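Local coordinates for alpha-L-arabinosidase (Xanthomonas axonopodis pv. citri, PDB 6D25), which probably removes alpha-L-arabinofuranosyl side groups from arabinoxylans, coping with internally di-substituted xylose units, as a trimeric GH51 glycoside hydrolase, at residues 53-65 with 122-134. Residues are numbered along the deposited sequence; the frame is centred on the assembly and turned at random.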
# COMPACT_ATOMS: atom_id res chain seq x y z
N ALA A 53 7.89 -24.53 9.28
CA ALA A 53 7.71 -24.35 10.70
C ALA A 53 7.10 -22.98 10.99
O ALA A 53 7.85 -22.00 11.26
CB ALA A 53 9.03 -24.53 11.40
N GLU A 54 5.77 -22.90 10.99
CA GLU A 54 5.06 -21.68 11.33
C GLU A 54 5.06 -21.52 12.84
O GLU A 54 5.05 -22.51 13.58
CB GLU A 54 3.62 -21.74 10.80
CG GLU A 54 2.79 -20.47 11.01
CD GLU A 54 1.51 -20.40 10.20
OE1 GLU A 54 1.16 -21.43 9.56
OE2 GLU A 54 0.83 -19.34 10.22
N HIS A 55 4.93 -20.26 13.28
CA HIS A 55 4.63 -19.99 14.69
C HIS A 55 3.16 -20.33 14.93
O HIS A 55 2.29 -19.50 14.66
CB HIS A 55 4.94 -18.55 15.06
CG HIS A 55 6.39 -18.31 15.25
ND1 HIS A 55 6.87 -17.81 16.41
CD2 HIS A 55 7.46 -18.60 14.47
CE1 HIS A 55 8.20 -17.76 16.33
NE2 HIS A 55 8.59 -18.24 15.16
N LEU A 56 2.93 -21.55 15.38
CA LEU A 56 1.58 -22.11 15.44
C LEU A 56 1.57 -23.20 16.52
O LEU A 56 2.36 -24.14 16.42
CB LEU A 56 1.23 -22.68 14.06
CG LEU A 56 -0.24 -22.99 13.78
CD1 LEU A 56 -0.46 -23.20 12.29
CD2 LEU A 56 -0.79 -24.16 14.59
N GLY A 57 0.70 -23.07 17.51
CA GLY A 57 0.54 -24.10 18.53
C GLY A 57 1.86 -24.38 19.24
O GLY A 57 2.53 -23.44 19.72
N THR A 58 2.27 -25.65 19.25
CA THR A 58 3.51 -26.04 19.86
C THR A 58 4.55 -26.40 18.78
O THR A 58 5.53 -27.13 19.06
CB THR A 58 3.30 -27.16 20.89
OG1 THR A 58 2.69 -28.25 20.20
CG2 THR A 58 2.48 -26.71 22.09
N GLY A 59 4.38 -25.89 17.56
CA GLY A 59 5.29 -26.18 16.50
C GLY A 59 6.66 -25.58 16.69
O GLY A 59 7.65 -26.17 16.25
N ILE A 60 6.73 -24.41 17.33
CA ILE A 60 8.01 -23.78 17.63
C ILE A 60 8.30 -23.92 19.13
O ILE A 60 9.35 -24.48 19.50
CB ILE A 60 8.00 -22.30 17.19
CG1 ILE A 60 7.87 -22.19 15.67
CG2 ILE A 60 9.23 -21.59 17.71
CD1 ILE A 60 9.02 -22.69 14.89
N TYR A 61 7.41 -23.42 19.94
CA TYR A 61 7.58 -23.45 21.40
C TYR A 61 7.17 -24.84 21.91
O TYR A 61 5.99 -25.16 21.89
CB TYR A 61 6.77 -22.33 22.08
CG TYR A 61 7.24 -20.97 21.60
CD1 TYR A 61 8.49 -20.49 21.97
CD2 TYR A 61 6.50 -20.22 20.70
CE1 TYR A 61 9.00 -19.32 21.44
CE2 TYR A 61 7.00 -19.05 20.17
CZ TYR A 61 8.25 -18.57 20.57
OH TYR A 61 8.73 -17.39 20.10
N GLY A 62 8.17 -25.60 22.37
CA GLY A 62 7.96 -26.98 22.74
C GLY A 62 8.45 -27.92 21.66
O GLY A 62 9.22 -28.80 21.92
N GLY A 63 8.04 -27.68 20.42
CA GLY A 63 8.46 -28.57 19.30
C GLY A 63 9.93 -28.41 18.91
O GLY A 63 10.55 -29.39 18.50
N VAL A 64 10.45 -27.17 18.97
CA VAL A 64 11.84 -26.86 18.53
C VAL A 64 12.59 -26.15 19.67
O VAL A 64 13.66 -26.58 20.11
CB VAL A 64 11.84 -26.02 17.25
CG1 VAL A 64 13.25 -25.56 16.91
CG2 VAL A 64 11.21 -26.78 16.09
N TRP A 65 12.01 -25.06 20.12
CA TRP A 65 12.61 -24.15 21.08
C TRP A 65 12.10 -24.48 22.48
O TRP A 65 10.88 -24.41 22.71
CB TRP A 65 12.26 -22.70 20.73
CG TRP A 65 12.86 -21.73 21.70
CD1 TRP A 65 12.24 -21.15 22.78
CD2 TRP A 65 14.23 -21.29 21.73
NE1 TRP A 65 13.14 -20.38 23.47
CE2 TRP A 65 14.36 -20.43 22.83
CE3 TRP A 65 15.34 -21.52 20.92
CZ2 TRP A 65 15.58 -19.84 23.17
CZ3 TRP A 65 16.53 -20.90 21.22
CH2 TRP A 65 16.65 -20.06 22.33
N ASN A 122 -0.87 -14.21 18.71
CA ASN A 122 -0.97 -15.06 17.55
C ASN A 122 -2.45 -15.12 17.15
O ASN A 122 -3.22 -15.96 17.66
CB ASN A 122 -0.37 -16.45 17.82
CG ASN A 122 -0.17 -17.19 16.51
OD1 ASN A 122 -1.00 -17.05 15.60
ND2 ASN A 122 0.87 -18.00 16.41
N THR A 123 -2.86 -14.18 16.29
CA THR A 123 -4.29 -13.96 16.04
C THR A 123 -4.92 -15.17 15.32
O THR A 123 -6.05 -15.53 15.64
CB THR A 123 -4.52 -12.70 15.20
OG1 THR A 123 -3.89 -12.89 13.93
CG2 THR A 123 -3.98 -11.43 15.81
N HIS A 124 -4.23 -15.78 14.35
CA HIS A 124 -4.88 -16.86 13.59
C HIS A 124 -5.00 -18.15 14.43
O HIS A 124 -5.91 -18.93 14.24
CB HIS A 124 -4.09 -17.18 12.33
CG HIS A 124 -3.93 -16.06 11.38
ND1 HIS A 124 -2.75 -15.30 11.32
CD2 HIS A 124 -4.77 -15.60 10.42
CE1 HIS A 124 -2.91 -14.34 10.42
NE2 HIS A 124 -4.16 -14.51 9.83
N TRP A 125 -4.07 -18.40 15.33
CA TRP A 125 -3.86 -19.72 15.87
C TRP A 125 -4.09 -19.71 17.38
O TRP A 125 -3.15 -19.85 18.17
CB TRP A 125 -2.45 -20.21 15.46
CG TRP A 125 -2.23 -20.15 13.97
CD1 TRP A 125 -1.25 -19.45 13.31
CD2 TRP A 125 -3.02 -20.80 12.95
NE1 TRP A 125 -1.36 -19.64 11.96
CE2 TRP A 125 -2.44 -20.45 11.70
CE3 TRP A 125 -4.15 -21.62 12.96
CZ2 TRP A 125 -2.96 -20.90 10.49
CZ3 TRP A 125 -4.68 -22.06 11.76
CH2 TRP A 125 -4.09 -21.70 10.54
N GLY A 126 -5.33 -19.46 17.77
CA GLY A 126 -5.79 -19.53 19.13
C GLY A 126 -5.86 -18.18 19.85
O GLY A 126 -6.37 -18.11 20.96
N GLY A 127 -5.35 -17.12 19.25
CA GLY A 127 -5.31 -15.82 19.91
C GLY A 127 -4.42 -15.84 21.16
O GLY A 127 -4.63 -15.06 22.08
N VAL A 128 -3.43 -16.72 21.20
CA VAL A 128 -2.53 -16.87 22.36
C VAL A 128 -1.33 -15.91 22.22
O VAL A 128 -1.00 -15.41 21.15
CB VAL A 128 -2.06 -18.33 22.50
CG1 VAL A 128 -3.23 -19.28 22.77
CG2 VAL A 128 -1.24 -18.78 21.29
N GLU A 129 -0.62 -15.73 23.30
CA GLU A 129 0.56 -14.89 23.37
C GLU A 129 1.72 -15.52 22.57
O GLU A 129 1.92 -16.72 22.61
CB GLU A 129 0.96 -14.65 24.83
CG GLU A 129 0.02 -13.68 25.47
CD GLU A 129 -0.02 -13.72 26.98
OE1 GLU A 129 1.11 -13.97 27.57
OE2 GLU A 129 -1.18 -13.56 27.55
N GLU A 130 2.44 -14.67 21.85
CA GLU A 130 3.67 -15.00 21.18
C GLU A 130 4.81 -14.21 21.86
O GLU A 130 4.82 -12.98 21.82
CB GLU A 130 3.51 -14.61 19.70
CG GLU A 130 4.81 -14.49 18.90
CD GLU A 130 5.61 -15.78 18.83
OE1 GLU A 130 5.06 -16.78 18.33
OE2 GLU A 130 6.80 -15.79 19.31
N SER A 131 5.73 -14.90 22.53
CA SER A 131 6.80 -14.27 23.34
C SER A 131 7.88 -13.64 22.45
O SER A 131 8.66 -12.81 22.90
CB SER A 131 7.44 -15.30 24.23
OG SER A 131 8.18 -16.22 23.44
N ASN A 132 7.96 -14.08 21.21
CA ASN A 132 9.04 -13.69 20.29
C ASN A 132 10.43 -14.11 20.81
O ASN A 132 11.46 -13.58 20.35
CB ASN A 132 9.00 -12.22 19.91
CG ASN A 132 7.87 -11.94 18.93
OD1 ASN A 132 7.83 -12.55 17.88
ND2 ASN A 132 6.92 -11.08 19.32
N ARG A 133 10.49 -15.12 21.69
CA ARG A 133 11.78 -15.58 22.15
C ARG A 133 12.51 -16.32 21.03
O ARG A 133 13.72 -16.35 21.00
CB ARG A 133 11.59 -16.47 23.38
CG ARG A 133 12.89 -16.94 24.01
CD ARG A 133 13.76 -15.85 24.52
NE ARG A 133 15.07 -16.32 24.89
CZ ARG A 133 16.12 -16.36 24.05
NH1 ARG A 133 15.95 -16.08 22.77
NH2 ARG A 133 17.32 -16.70 24.52
N PHE A 134 11.75 -16.94 20.13
CA PHE A 134 12.30 -17.53 18.95
C PHE A 134 12.12 -16.54 17.80
O PHE A 134 10.99 -16.37 17.29
CB PHE A 134 11.61 -18.86 18.62
CG PHE A 134 12.28 -19.71 17.56
CD1 PHE A 134 13.28 -20.59 17.89
CD2 PHE A 134 11.88 -19.67 16.24
CE1 PHE A 134 13.87 -21.44 16.98
CE2 PHE A 134 12.47 -20.50 15.29
CZ PHE A 134 13.46 -21.39 15.67
O HOH W 1 -0.52 -20.63 18.34
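Glu-130 ties His-55 and Tyr-61 together in a largely buried loop-to-hairpin contact at the C-terminal ends of the parallel barrel strands, the active-site face of a (beta/alpha)8 barrel, where the loop following strand 51-52 meets the hairpin of strands 120-122 and 128-130. The carboxylate spans both partners: OE1 of Glu-130 takes a nearly straight bond (166°) from ND1 of His-55 at 2.8 Å, in the imidazole plane but above that of the carboxylate. Its OE2 receives the Tyr-61 hydroxyl on the syn lone pair, OH to OE2 2.6 Å, and the Asn-132 amide on the anti side. Tyr-61 OH in turn accepts from Phe-134 N. Next to this network, Ile-60 CG2 lies over one face of the Phe-134 ring. At the other end, Trp-125 NE1 hydrogen-bonds Glu-54 OE2 at 2.8 Å from above the carboxylate plane, the two planes perpendicular, and Leu-56 CD1 covers an indole face. Asn-122 ND2 binds His-55 O at 2.7 Å. Glu-54 OE2 also takes Phe-101 N; OE1 meets Gln-373 and a glycerol, which only hints at a pocket. His-55 NE2 accepts from the Trp-96 indole N-H; held at both nitrogens, the ring cannot readily turn, and Glu-130 would probably polarise it.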